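Local coordinates for peptidase M16 C-terminal domain-containing protein (PDB 3D3Y), which is of unknown function but contains a domain of the inactive type found in M16 peptidases and may bind a metal ion, at residues K140-S145 and P172-V177; L156-V161 and L412-F417; E250-S255 and F416-E421; N258-T263 and F314-T319; L300-S305 and G320-N325. All coordinates share one frame; numbering follows the deposited sequence.

Contact 1. Residues K140-S145 and P172-V177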
# COMPACT_ATOMS: atom_id res chain seq x y z
N LYS A 140 -5.17 14.03 -12.57
CA LYS A 140 -4.94 15.32 -11.96
C LYS A 140 -6.07 15.65 -10.97
O LYS A 140 -5.81 16.14 -9.85
CB LYS A 140 -4.81 16.37 -13.05
CG LYS A 140 -4.48 17.76 -12.53
CD LYS A 140 -4.46 18.78 -13.66
CE LYS A 140 -3.80 20.06 -13.16
NZ LYS A 140 -4.45 21.24 -13.78
N ALA A 141 -7.31 15.37 -11.37
CA ALA A 141 -8.47 15.61 -10.50
C ALA A 141 -8.33 14.79 -9.20
O ALA A 141 -8.55 15.30 -8.12
CB ALA A 141 -9.78 15.25 -11.24
N TYR A 142 -7.94 13.53 -9.33
CA TYR A 142 -7.72 12.67 -8.17
C TYR A 142 -6.65 13.18 -7.22
O TYR A 142 -6.86 13.25 -6.00
CB TYR A 142 -7.39 11.27 -8.63
CG TYR A 142 -7.08 10.27 -7.53
CD1 TYR A 142 -8.07 9.81 -6.68
CD2 TYR A 142 -5.81 9.76 -7.39
CE1 TYR A 142 -7.81 8.88 -5.71
CE2 TYR A 142 -5.53 8.81 -6.42
CZ TYR A 142 -6.53 8.38 -5.58
OH TYR A 142 -6.24 7.44 -4.62
N LEU A 143 -5.49 13.54 -7.78
CA LEU A 143 -4.39 14.07 -6.97
C LEU A 143 -4.79 15.38 -6.33
O LEU A 143 -4.46 15.62 -5.18
CB LEU A 143 -3.14 14.27 -7.83
CG LEU A 143 -2.62 13.02 -8.55
CD1 LEU A 143 -1.50 13.42 -9.53
CD2 LEU A 143 -2.16 12.00 -7.53
N GLU A 144 -5.53 16.22 -7.05
CA GLU A 144 -6.06 17.44 -6.43
C GLU A 144 -7.05 17.21 -5.26
O GLU A 144 -6.99 17.94 -4.27
CB GLU A 144 -6.65 18.39 -7.47
CG GLU A 144 -5.55 19.03 -8.30
CD GLU A 144 -6.05 19.86 -9.47
OE1 GLU A 144 -7.20 19.66 -9.92
OE2 GLU A 144 -5.26 20.70 -9.95
N SER A 145 -7.91 16.19 -5.36
CA SER A 145 -8.79 15.83 -4.24
C SER A 145 -7.99 15.28 -3.03
O SER A 145 -8.27 15.61 -1.88
CB SER A 145 -9.88 14.85 -4.67
OG SER A 145 -9.30 13.61 -5.04
N PRO A 172 4.49 9.98 -2.75
CA PRO A 172 3.41 9.02 -2.49
C PRO A 172 3.27 8.00 -3.62
O PRO A 172 3.73 8.22 -4.74
CB PRO A 172 2.15 9.88 -2.43
CG PRO A 172 2.55 11.25 -2.74
CD PRO A 172 4.00 11.37 -2.94
N SER A 173 2.64 6.88 -3.30
CA SER A 173 2.48 5.80 -4.26
C SER A 173 1.82 6.24 -5.59
O SER A 173 2.02 5.58 -6.60
CB SER A 173 1.66 4.68 -3.62
OG SER A 173 0.29 5.01 -3.57
N PHE A 174 1.01 7.31 -5.56
CA PHE A 174 0.23 7.76 -6.71
C PHE A 174 0.84 8.97 -7.41
O PHE A 174 0.23 9.55 -8.31
CB PHE A 174 -1.22 8.06 -6.31
CG PHE A 174 -1.34 8.77 -4.97
CD1 PHE A 174 -0.85 10.06 -4.80
CD2 PHE A 174 -1.94 8.13 -3.89
CE1 PHE A 174 -0.96 10.72 -3.51
CE2 PHE A 174 -2.05 8.77 -2.63
CZ PHE A 174 -1.56 10.06 -2.44
N GLY A 175 2.05 9.36 -6.99
CA GLY A 175 2.78 10.42 -7.66
C GLY A 175 2.35 11.81 -7.26
O GLY A 175 1.68 12.00 -6.24
N THR A 176 2.73 12.81 -8.05
CA THR A 176 2.40 14.18 -7.70
C THR A 176 1.87 14.92 -8.92
O THR A 176 2.14 14.52 -10.06
CB THR A 176 3.62 14.96 -7.23
OG1 THR A 176 4.49 15.14 -8.35
CG2 THR A 176 4.37 14.21 -6.09
N VAL A 177 1.18 16.02 -8.68
CA VAL A 177 0.64 16.83 -9.79
C VAL A 177 1.75 17.42 -10.67
O VAL A 177 1.62 17.44 -11.90
CB VAL A 177 -0.30 17.90 -9.22
CG1 VAL A 177 -0.75 18.88 -10.28
CG2 VAL A 177 -1.50 17.18 -8.63
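L143 reaches from helix 129-148 into the bend made by F174, T176 and V177, and its CB and both methyls find neighbours there. Its CB lies 3.4 Å from V177 CG2, tighter than ordinary van der Waals contact. With CG beside the backbone N and opposite the carbonyl carbon (chi1 -58°), the two methyls then part. CD1 runs up against the backbone at the junction of T176 and V177, 3.7 Å from T176 C. CD2 goes the other way, to 3.5 Å from F174 O and 3.6 Å from F174 CD1, where the two side chains slide past each other in opposite directions. F174 O is thereby buried against a methyl group, with no hydrogen-bond partner. The segment 172-177 takes this shape through two motifs in succession: a type I beta turn from P172 to G175, closed by G175 N on P172 O, and then an N-cap, in which T176 OG1 accepts from A179 N at the start of helix 177-182. G175, which ends the turn, has a phi of +81°, a value that by itself favours glycine. L143 and K140 also touch L180 of that same short helix. Flanking contacts are slacker. The Y142 ring offers its edge to F174 CB, CE2 standing 4.4 Å from it. V177 fits between the stems of two charged side chains, its CG1 near K140 CE and its CG2 4.5 Å from E144 CG. Beyond it, K140 NZ and E144 OE2 form a long salt bridge of 4.0 Å on the exposed flank of the helix.

Contact 2. Residues L156-V161 and L412-F417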
# COMPACT_ATOMS: atom_id res chain seq x y z
N LEU A 156 1.19 13.35 4.08
CA LEU A 156 2.15 13.34 2.99
C LEU A 156 3.31 14.32 3.21
O LEU A 156 4.47 14.00 2.89
CB LEU A 156 1.43 13.61 1.67
CG LEU A 156 0.40 12.56 1.27
CD1 LEU A 156 -0.48 13.18 0.20
CD2 LEU A 156 1.07 11.28 0.76
N ALA A 157 3.00 15.50 3.72
CA ALA A 157 4.02 16.51 3.97
C ALA A 157 4.96 16.06 5.08
O ALA A 157 6.16 16.31 5.02
CB ALA A 157 3.39 17.87 4.33
N LEU A 158 4.41 15.40 6.10
CA LEU A 158 5.25 14.84 7.15
C LEU A 158 6.21 13.83 6.54
O LEU A 158 7.40 13.84 6.83
CB LEU A 158 4.39 14.16 8.22
CG LEU A 158 5.15 13.40 9.32
CD1 LEU A 158 5.88 14.40 10.21
CD2 LEU A 158 4.15 12.56 10.11
N GLN A 159 5.67 12.93 5.72
CA GLN A 159 6.51 11.94 5.04
C GLN A 159 7.64 12.57 4.19
O GLN A 159 8.79 12.06 4.20
CB GLN A 159 5.65 10.95 4.27
CG GLN A 159 4.93 10.00 5.22
CD GLN A 159 4.14 8.88 4.52
OE1 GLN A 159 4.55 8.34 3.50
NE2 GLN A 159 3.01 8.52 5.12
N SER A 160 7.35 13.67 3.49
CA SER A 160 8.38 14.38 2.71
C SER A 160 9.52 14.86 3.59
O SER A 160 10.67 14.85 3.15
CB SER A 160 7.83 15.60 1.97
OG SER A 160 7.05 15.19 0.87
N VAL A 161 9.21 15.30 4.80
CA VAL A 161 10.21 15.78 5.75
C VAL A 161 10.97 14.58 6.28
O VAL A 161 12.21 14.55 6.20
CB VAL A 161 9.61 16.59 6.92
CG1 VAL A 161 10.73 17.07 7.87
CG2 VAL A 161 8.86 17.79 6.37
N LEU A 412 12.15 10.34 17.82
CA LEU A 412 11.49 11.43 17.06
C LEU A 412 12.47 12.02 16.06
O LEU A 412 13.66 12.21 16.38
CB LEU A 412 10.91 12.49 18.00
CG LEU A 412 10.15 13.68 17.41
CD1 LEU A 412 8.99 13.20 16.52
CD2 LEU A 412 9.65 14.63 18.52
N GLN A 413 11.98 12.24 14.83
CA GLN A 413 12.83 12.70 13.72
C GLN A 413 12.30 13.92 12.97
O GLN A 413 13.07 14.74 12.47
CB GLN A 413 13.07 11.56 12.71
CG GLN A 413 14.01 10.41 13.26
CD GLN A 413 15.46 10.85 13.42
OE1 GLN A 413 15.86 11.41 14.46
NE2 GLN A 413 16.25 10.60 12.39
N ALA A 414 10.98 14.05 12.88
CA ALA A 414 10.42 15.14 12.10
C ALA A 414 9.08 15.56 12.68
O ALA A 414 8.36 14.74 13.24
CB ALA A 414 10.29 14.73 10.61
N ILE A 415 8.77 16.84 12.58
CA ILE A 415 7.49 17.35 13.03
C ILE A 415 7.00 18.25 11.90
O ILE A 415 7.74 19.15 11.44
CB ILE A 415 7.63 18.27 14.28
CG1 ILE A 415 8.10 17.49 15.51
CG2 ILE A 415 6.30 19.04 14.56
CD1 ILE A 415 8.60 18.38 16.61
N PHE A 416 5.77 18.03 11.44
CA PHE A 416 5.21 18.91 10.43
C PHE A 416 3.98 19.58 11.01
O PHE A 416 3.09 18.90 11.56
CB PHE A 416 4.85 18.15 9.14
CG PHE A 416 4.23 19.05 8.09
CD1 PHE A 416 5.03 19.88 7.32
CD2 PHE A 416 2.84 19.11 7.93
CE1 PHE A 416 4.45 20.74 6.36
CE2 PHE A 416 2.25 19.96 6.98
CZ PHE A 416 3.04 20.78 6.20
N PHE A 417 3.93 20.90 10.89
CA PHE A 417 2.86 21.71 11.43
C PHE A 417 2.17 22.47 10.29
O PHE A 417 2.78 23.30 9.61
CB PHE A 417 3.46 22.66 12.48
CG PHE A 417 2.47 23.60 13.15
CD1 PHE A 417 1.19 23.17 13.50
CD2 PHE A 417 2.85 24.90 13.46
CE1 PHE A 417 0.29 24.03 14.16
CE2 PHE A 417 1.96 25.78 14.11
CZ PHE A 417 0.67 25.33 14.46
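A157 sets its methyl squarely on the ring of F416: CB is 3.5 Å from the ring centroid and only 12° off the ring normal, a CH-pi contact over the middle of the face. None of the six ring carbons is farther than about 4.0 Å from A157 CB. The F416 side chain reaches it by standing CG opposite its own backbone N (chi1 179°), which carries the ring back along the helix toward A157. One helical turn further on, V161 makes the second close point, CG1 meeting A414 CB at 3.6 Å. Between these two, L158 lays CD1 along the strand itself, 3.8 Å from F416 N and 4.0 Å from F416 CB. The rest is looser. L158 CD1 is 4.4 Å from A414 CB, and V161 CG2 comes obliquely to the F416 ring, 4.5 Å from CD1. No hydrogen bond joins the two segments; the fit rests on the F416 ring and on small or branched apolar groups. The solvent-facing part is the A157 end, where the helix is partly exposed, whereas L158, V161, A414 and F416 are buried. The segment axes approach to 7.8 Å and are inclined at 144° between their N-to-C directions. Q413 and A414 both face A260, a classic beta bulge in strand 411-421. The helix 150-162 comes from the first half of the chain yet packs on the sheet of the second: V161 touches R246 of strand 244-251, while L158 extends over N258 and A260 of strand 255-262 to T316 of strand 314-321.

Contact 3. Residues E250-S255 and F416-E421. With ACT (acetate ion), chain C.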
# COMPACT_ATOMS: atom_id res chain seq x y z
N GLU A 250 -1.81 27.93 5.88
CA GLU A 250 -2.90 27.86 4.91
C GLU A 250 -4.14 28.34 5.63
O GLU A 250 -4.21 28.35 6.86
CB GLU A 250 -3.17 26.40 4.48
CG GLU A 250 -2.15 25.74 3.56
CD GLU A 250 -2.71 24.48 2.88
OE1 GLU A 250 -3.95 24.41 2.73
OE2 GLU A 250 -1.90 23.59 2.49
N VAL A 251 -5.14 28.72 4.85
CA VAL A 251 -6.42 29.13 5.41
C VAL A 251 -7.11 27.83 5.78
O VAL A 251 -7.38 27.00 4.91
CB VAL A 251 -7.27 29.90 4.41
CG1 VAL A 251 -8.59 30.28 5.04
CG2 VAL A 251 -6.54 31.20 3.91
N LEU A 252 -7.36 27.62 7.07
CA LEU A 252 -7.91 26.33 7.52
C LEU A 252 -8.80 26.62 8.69
O LEU A 252 -8.60 27.62 9.36
CB LEU A 252 -6.80 25.40 8.00
CG LEU A 252 -5.56 25.09 7.15
CD1 LEU A 252 -4.43 24.55 8.02
CD2 LEU A 252 -5.90 24.11 6.04
N ALA A 253 -9.76 25.73 8.97
CA ALA A 253 -10.54 25.85 10.20
C ALA A 253 -9.95 25.05 11.35
O ALA A 253 -10.44 25.13 12.48
CB ALA A 253 -11.97 25.45 9.97
N GLN A 254 -8.88 24.30 11.08
CA GLN A 254 -8.25 23.40 12.04
C GLN A 254 -6.80 23.18 11.60
O GLN A 254 -6.56 22.89 10.42
CB GLN A 254 -8.96 22.03 12.02
CG GLN A 254 -8.57 21.09 13.13
CD GLN A 254 -9.28 19.73 13.05
OE1 GLN A 254 -8.72 18.75 12.59
NE2 GLN A 254 -10.53 19.70 13.48
N SER A 255 -5.84 23.32 12.52
CA SER A 255 -4.42 23.08 12.17
C SER A 255 -4.10 21.61 12.29
O SER A 255 -4.81 20.87 12.97
CB SER A 255 -3.50 23.89 13.09
OG SER A 255 -3.72 25.29 12.91
N PHE A 416 5.77 18.03 11.44
CA PHE A 416 5.21 18.91 10.43
C PHE A 416 3.98 19.58 11.01
O PHE A 416 3.09 18.90 11.56
CB PHE A 416 4.85 18.15 9.14
CG PHE A 416 4.23 19.05 8.09
CD1 PHE A 416 5.03 19.88 7.32
CD2 PHE A 416 2.84 19.11 7.93
CE1 PHE A 416 4.45 20.74 6.36
CE2 PHE A 416 2.25 19.96 6.98
CZ PHE A 416 3.04 20.78 6.20
N PHE A 417 3.93 20.90 10.89
CA PHE A 417 2.86 21.71 11.43
C PHE A 417 2.17 22.47 10.29
O PHE A 417 2.78 23.30 9.61
CB PHE A 417 3.46 22.66 12.48
CG PHE A 417 2.47 23.60 13.15
CD1 PHE A 417 1.19 23.17 13.50
CD2 PHE A 417 2.85 24.90 13.46
CE1 PHE A 417 0.29 24.03 14.16
CE2 PHE A 417 1.96 25.78 14.11
CZ PHE A 417 0.67 25.33 14.46
N LEU A 418 0.89 22.16 10.05
CA LEU A 418 0.13 22.89 9.05
C LEU A 418 -0.72 23.87 9.82
O LEU A 418 -1.68 23.47 10.49
CB LEU A 418 -0.74 21.96 8.18
CG LEU A 418 -1.47 22.60 6.98
CD1 LEU A 418 -0.46 22.96 5.85
CD2 LEU A 418 -2.48 21.65 6.44
N GLU A 419 -0.33 25.15 9.74
CA GLU A 419 -0.85 26.14 10.65
C GLU A 419 -1.93 26.96 9.99
O GLU A 419 -1.70 27.62 8.96
CB GLU A 419 0.28 27.03 11.17
CG GLU A 419 -0.21 28.11 12.15
CD GLU A 419 0.94 28.92 12.77
OE1 GLU A 419 1.86 29.28 12.03
OE2 GLU A 419 0.92 29.17 14.00
N GLY A 420 -3.11 26.93 10.60
CA GLY A 420 -4.24 27.66 10.07
C GLY A 420 -4.05 29.15 10.21
O GLY A 420 -3.60 29.63 11.26
N GLU A 421 -4.34 29.86 9.12
CA GLU A 421 -4.54 31.31 9.10
C GLU A 421 -6.04 31.53 9.15
O GLU A 421 -6.79 31.16 8.22
CB GLU A 421 -3.93 31.93 7.83
CG GLU A 421 -2.48 31.50 7.60
CD GLU A 421 -1.80 32.15 6.38
OE1 GLU A 421 -2.31 32.02 5.23
OE2 GLU A 421 -0.73 32.78 6.59
C ACT C . -6.55 27.01 14.21
O ACT C . -7.38 26.83 13.29
OXT ACT C . -5.44 26.45 14.10
CH3 ACT C . -6.88 27.87 15.36
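S255 CB approaches the ring of F417 obliquely, 3.9 Å from CE1, and E419 CB, of the same strand as F417, lies over one face, 3.6 Å above the plane and offset toward the rim. The other flat group, the E250 carboxylate, has L418 CD1 beside it, 3.7 Å from OE2, while its OE1 forms a salt bridge with K150 of helix 150-162. Both belong to the place where the C-terminal strand 411-421 is inserted between strands that follow each other in the chain: 244-251, parallel to it, and 255-262, antiparallel to it, with L252 to Q254 bridging from one side to the other. The parallel side is held by backbone bonds around G420. E250 N gives its hydrogen to E419 O (3.1 Å, 159° at the hydrogen), and E250 O takes that of E421 N at 2.7 Å, while G420 CA lies against the same E250 O in a CA-H...O contact. L252 lies just past the strand, and its CD1 comes back against strand 411-421. That methyl meets L418 CG at 3.7 Å, the two leucine side chains crossing at about a right angle, and also touches G420 CA. L418 thus touches both E250 and L252, and Y153 of helix 150-162 packs on it too. On the other side S255 supplies a side-chain bond. Its OG sits beside its own backbone N (chi1 -63°), and from there it accepts a nearly straight bond from G420 N, 2.9 Å long and 170° at the hydrogen.

Contact 4. Residues N258-T263 and F314-T319. With ACT (acetate ion), chain E.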
# COMPACT_ATOMS: atom_id res chain seq x y z
N ASN A 258 1.71 16.92 13.09
CA ASN A 258 2.11 15.53 12.90
C ASN A 258 3.58 15.28 13.26
O ASN A 258 4.42 16.18 13.11
CB ASN A 258 1.88 15.09 11.43
CG ASN A 258 0.42 15.20 11.00
OD1 ASN A 258 -0.51 15.18 11.82
ND2 ASN A 258 0.22 15.32 9.68
N LEU A 259 3.88 14.07 13.69
CA LEU A 259 5.24 13.72 14.17
C LEU A 259 5.61 12.38 13.58
O LEU A 259 4.78 11.47 13.52
CB LEU A 259 5.28 13.58 15.70
CG LEU A 259 5.00 14.75 16.64
CD1 LEU A 259 3.49 15.08 16.70
CD2 LEU A 259 5.48 14.37 18.00
N ALA A 260 6.87 12.26 13.18
CA ALA A 260 7.40 11.03 12.63
C ALA A 260 8.59 10.57 13.45
O ALA A 260 9.54 11.33 13.70
CB ALA A 260 7.81 11.22 11.19
N TYR A 261 8.58 9.28 13.80
CA TYR A 261 9.61 8.66 14.59
C TYR A 261 10.24 7.51 13.83
O TYR A 261 9.53 6.79 13.13
CB TYR A 261 8.96 8.01 15.81
CG TYR A 261 8.21 8.91 16.76
CD1 TYR A 261 8.80 9.36 17.94
CD2 TYR A 261 6.89 9.25 16.51
CE1 TYR A 261 8.09 10.17 18.82
CE2 TYR A 261 6.16 10.04 17.39
CZ TYR A 261 6.76 10.48 18.54
OH TYR A 261 6.02 11.24 19.41
N ASN A 262 11.55 7.33 13.97
CA ASN A 262 12.23 6.15 13.46
C ASN A 262 12.02 5.02 14.48
O ASN A 262 12.26 5.21 15.69
CB ASN A 262 13.73 6.45 13.27
CG ASN A 262 14.52 5.28 12.68
OD1 ASN A 262 14.79 4.30 13.36
ND2 ASN A 262 14.90 5.40 11.44
N THR A 263 11.55 3.87 14.03
CA THR A 263 11.40 2.73 14.91
C THR A 263 12.49 1.71 14.69
O THR A 263 12.77 0.91 15.58
CB THR A 263 10.07 1.99 14.67
OG1 THR A 263 10.08 1.47 13.33
CG2 THR A 263 8.85 2.93 14.85
N PHE A 314 9.23 3.25 10.47
CA PHE A 314 8.84 4.50 11.07
C PHE A 314 7.40 4.44 11.54
O PHE A 314 6.64 3.51 11.21
CB PHE A 314 9.15 5.69 10.14
CG PHE A 314 8.07 6.00 9.13
CD1 PHE A 314 7.38 7.20 9.21
CD2 PHE A 314 7.77 5.13 8.07
CE1 PHE A 314 6.39 7.53 8.28
CE2 PHE A 314 6.76 5.45 7.14
CZ PHE A 314 6.07 6.64 7.24
N MSE A 315 7.02 5.40 12.36
CA MSE A 315 5.76 5.47 13.08
C MSE A 315 5.38 6.93 13.03
O MSE A 315 6.25 7.73 13.13
CB MSE A 315 6.05 5.11 14.54
CG MSE A 315 4.98 4.54 15.37
SE MSE A 315 4.52 5.44 16.96
CE MSE A 315 4.47 7.11 16.34
N THR A 316 4.10 7.26 12.90
CA THR A 316 3.65 8.66 12.86
C THR A 316 2.53 8.87 13.86
O THR A 316 1.78 7.92 14.19
CB THR A 316 3.12 9.09 11.48
OG1 THR A 316 1.92 8.37 11.21
CG2 THR A 316 4.13 8.82 10.37
N VAL A 317 2.46 10.09 14.37
CA VAL A 317 1.38 10.54 15.17
C VAL A 317 0.80 11.69 14.37
O VAL A 317 1.55 12.56 13.90
CB VAL A 317 1.86 11.04 16.57
CG1 VAL A 317 0.73 11.81 17.32
CG2 VAL A 317 2.31 9.86 17.44
N GLN A 318 -0.52 11.68 14.19
CA GLN A 318 -1.22 12.73 13.48
C GLN A 318 -2.29 13.34 14.39
O GLN A 318 -3.06 12.60 14.99
CB GLN A 318 -1.89 12.14 12.24
CG GLN A 318 -0.91 11.58 11.21
CD GLN A 318 -1.66 10.99 10.04
OE1 GLN A 318 -2.55 11.63 9.45
NE2 GLN A 318 -1.33 9.75 9.71
N THR A 319 -2.32 14.67 14.48
CA THR A 319 -3.32 15.39 15.28
C THR A 319 -3.97 16.53 14.47
O THR A 319 -3.34 17.09 13.56
CB THR A 319 -2.70 15.96 16.61
OG1 THR A 319 -1.84 17.07 16.33
CG2 THR A 319 -1.85 14.87 17.36
C ACT E . 2.25 5.93 8.44
O ACT E . 1.62 6.98 8.77
OXT ACT E . 2.87 5.28 9.34
CH3 ACT E . 2.26 5.49 7.01
O HOH W 1 -2.34 14.07 8.98
O HOH W 2 -3.55 15.48 11.04
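Backbone bonds pair L259 with V317 and Y261 with M315 in a regular antiparallel ladder. L259 N to V317 O and V317 N to L259 O are both 2.8 Å; Y261 N bonds to M315 O, and M315 N returns the bond to Y261 O. At the non-hydrogen-bonded pairs between, CA-H groups such as T316 CA, 3.1 Å from L259 O, press on the carbonyls. At the N258 end side chains join in. N258 OD1 receives T319 N in a long, bent bond (3.3 Å, 138°), and a water links N258 ND2 with Q318 OE1. These are adjoining inner strands of a five-stranded mixed sheet with helices on both faces, as expected of the M16 fold: L259, Y261, M315 and V317 look toward helices 272-284 and 326-341, whereas N258, A260 and T316 look toward helix 150-162. Apolar contact is closest on the former face. The selenomethionine M315 bends at chi2 (-123°, off a staggered value) and chi3 to run alongside Y261; CE, 3.2 Å from Y261 CD2, is tightly placed and probably strained, and SE lies oblique to the ring, 5.2 Å from its centroid, a Met-aromatic contact. V317 CG2 comes to the edge of that ring, 3.9 Å from CE2. On the opposite face an acetate, probably from the crystallisation liquor, accepts from T316 OG1 (2.8 Å to acetate O), and its OXT lies over one face of the F314 ring.

Contact 5. Residues L300-S305 and G320-N325. With EDO (1,2-ethanediol), chain G; ACT (acetate ion), chain C.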
# COMPACT_ATOMS: atom_id res chain seq x y z
N LEU A 300 -7.14 18.96 24.00
CA LEU A 300 -6.26 19.81 23.20
C LEU A 300 -6.13 19.35 21.76
O LEU A 300 -5.48 20.03 20.95
CB LEU A 300 -4.88 19.96 23.83
CG LEU A 300 -4.77 20.89 25.05
CD1 LEU A 300 -3.31 21.19 25.21
CD2 LEU A 300 -5.59 22.18 24.91
N ALA A 301 -6.74 18.23 21.42
CA ALA A 301 -6.74 17.79 20.04
C ALA A 301 -8.11 17.30 19.67
O ALA A 301 -8.80 16.69 20.50
CB ALA A 301 -5.69 16.67 19.84
N TYR A 302 -8.52 17.56 18.44
CA TYR A 302 -9.78 17.04 17.89
C TYR A 302 -9.63 15.57 17.59
O TYR A 302 -10.59 14.82 17.68
CB TYR A 302 -10.15 17.81 16.63
CG TYR A 302 -10.41 19.24 16.92
CD1 TYR A 302 -11.66 19.65 17.41
CD2 TYR A 302 -9.40 20.20 16.77
CE1 TYR A 302 -11.90 20.97 17.71
CE2 TYR A 302 -9.65 21.56 17.08
CZ TYR A 302 -10.90 21.91 17.56
OH TYR A 302 -11.20 23.22 17.86
N TYR A 303 -8.41 15.17 17.24
CA TYR A 303 -8.07 13.77 17.09
C TYR A 303 -6.58 13.62 17.27
O TYR A 303 -5.82 14.57 17.00
CB TYR A 303 -8.54 13.22 15.73
CG TYR A 303 -7.85 13.87 14.54
CD1 TYR A 303 -6.61 13.42 14.09
CD2 TYR A 303 -8.46 14.93 13.87
CE1 TYR A 303 -5.98 14.02 13.00
CE2 TYR A 303 -7.86 15.53 12.79
CZ TYR A 303 -6.64 15.09 12.35
OH TYR A 303 -6.06 15.74 11.26
N ALA A 304 -6.16 12.45 17.73
CA ALA A 304 -4.75 12.17 17.90
C ALA A 304 -4.57 10.68 17.67
O ALA A 304 -5.12 9.89 18.42
CB ALA A 304 -4.29 12.54 19.30
N SER A 305 -3.83 10.27 16.64
CA SER A 305 -3.65 8.82 16.50
C SER A 305 -2.29 8.46 15.98
O SER A 305 -1.56 9.32 15.49
CB SER A 305 -4.74 8.22 15.62
OG SER A 305 -4.58 8.66 14.32
N GLY A 320 -5.21 16.85 14.81
CA GLY A 320 -5.86 18.12 14.44
C GLY A 320 -6.03 18.91 15.72
O GLY A 320 -6.52 18.38 16.76
N ILE A 321 -5.62 20.18 15.68
CA ILE A 321 -5.56 21.02 16.88
C ILE A 321 -5.95 22.44 16.54
O ILE A 321 -6.07 22.77 15.35
CB ILE A 321 -4.14 21.02 17.56
CG1 ILE A 321 -3.10 21.71 16.66
CG2 ILE A 321 -3.67 19.56 17.94
CD1 ILE A 321 -1.74 21.99 17.36
N ASP A 322 -6.20 23.25 17.58
CA ASP A 322 -6.14 24.68 17.44
C ASP A 322 -4.65 25.02 17.47
O ASP A 322 -3.95 24.64 18.42
CB ASP A 322 -6.88 25.38 18.58
CG ASP A 322 -8.40 25.17 18.53
OD1 ASP A 322 -8.96 24.79 17.47
OD2 ASP A 322 -9.05 25.41 19.57
N GLY A 323 -4.19 25.78 16.47
CA GLY A 323 -2.74 25.98 16.22
C GLY A 323 -2.04 26.58 17.43
O GLY A 323 -0.86 26.31 17.65
N LYS A 324 -2.76 27.38 18.21
CA LYS A 324 -2.20 28.01 19.44
C LYS A 324 -1.67 27.01 20.49
O LYS A 324 -0.84 27.37 21.33
CB LYS A 324 -3.20 29.00 20.07
CG LYS A 324 -4.32 28.37 20.88
CD LYS A 324 -5.20 29.39 21.67
CE LYS A 324 -4.51 29.94 22.96
NZ LYS A 324 -5.32 31.06 23.66
N ASN A 325 -2.11 25.75 20.40
CA ASN A 325 -1.77 24.71 21.38
C ASN A 325 -0.62 23.79 20.93
O ASN A 325 -0.37 22.75 21.56
CB ASN A 325 -3.03 23.89 21.72
CG ASN A 325 -4.12 24.70 22.42
OD1 ASN A 325 -3.84 25.49 23.33
ND2 ASN A 325 -5.38 24.48 22.05
C1 EDO G . -9.61 21.44 20.93
O1 EDO G . -8.81 22.59 21.21
C2 EDO G . -11.02 21.80 21.35
O2 EDO G . -11.86 20.63 21.36
C ACT C . -6.55 27.01 14.21
O ACT C . -7.38 26.83 13.29
OXT ACT C . -5.44 26.45 14.10
CH3 ACT C . -6.88 27.87 15.36
O HOH W 3 -6.34 22.34 20.26
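L300 and N325 hold one water between them together with D322. The water donates to L300 O at 2.6 Å, accepts from D322 N and N325 ND2, and also meets O1 of a bound ethanediol. Beside it, L300 CD2 packs across the N325 amide, 3.7 Å from ND2. Y302 OH donates to D322 OD1 (2.8 Å), on the syn side but 30° out of the carboxylate plane. Ethanediol C1 lies over one face of the Y302 ring, offset toward the rim, and the strand's backbone runs along the ring's edge. Placing CG beside the backbone N (chi1 -63°) swings the Y302 ring along that strand to D322. The segments are joined by Y302 N on G320 O (2.7 Å) and by a longer bond, G320 N to Y303 O (3.2 Å). Y303 has its ring folded back over G320, whose N stands 3.3 Å above the centre of the face and whose CA makes a CH-pi contact. Y303 OH is hydrogen-bonded to K256 NZ. G323 N holds an acetate, OXT at 2.8 Å; acetate and ethanediol probably come from the crystallisation liquor. This is the open end of the antiparallel hairpin of strands 303-309 and 314-321, and a short 3-10 turn leads from it into helix 326-341 at the edge of the five-stranded sheet.

Contacts 3, 4 and 5 share one five-stranded sheet, contact 2 lays helix 150-162 on it, and contact 1 stands on the helix preceding that one. Contacts 1 and 2 have centres 19 Å apart but meet where P172 CB lies 3.6 Å from L156 CD2. Contacts 2 and 3 share F416 and F417, centres about 15 Å apart. Contacts 2 and 4 are closest, about 8 Å between centres, joined by F416 N to N258 O and Q413 N to A260 O. Contacts 4 and 5 share strand 314-321. Contacts 3 and 5, about 11 Å apart, are tied by S255 N to I321 O and both touch the same acetate, probably a crystallisation additive.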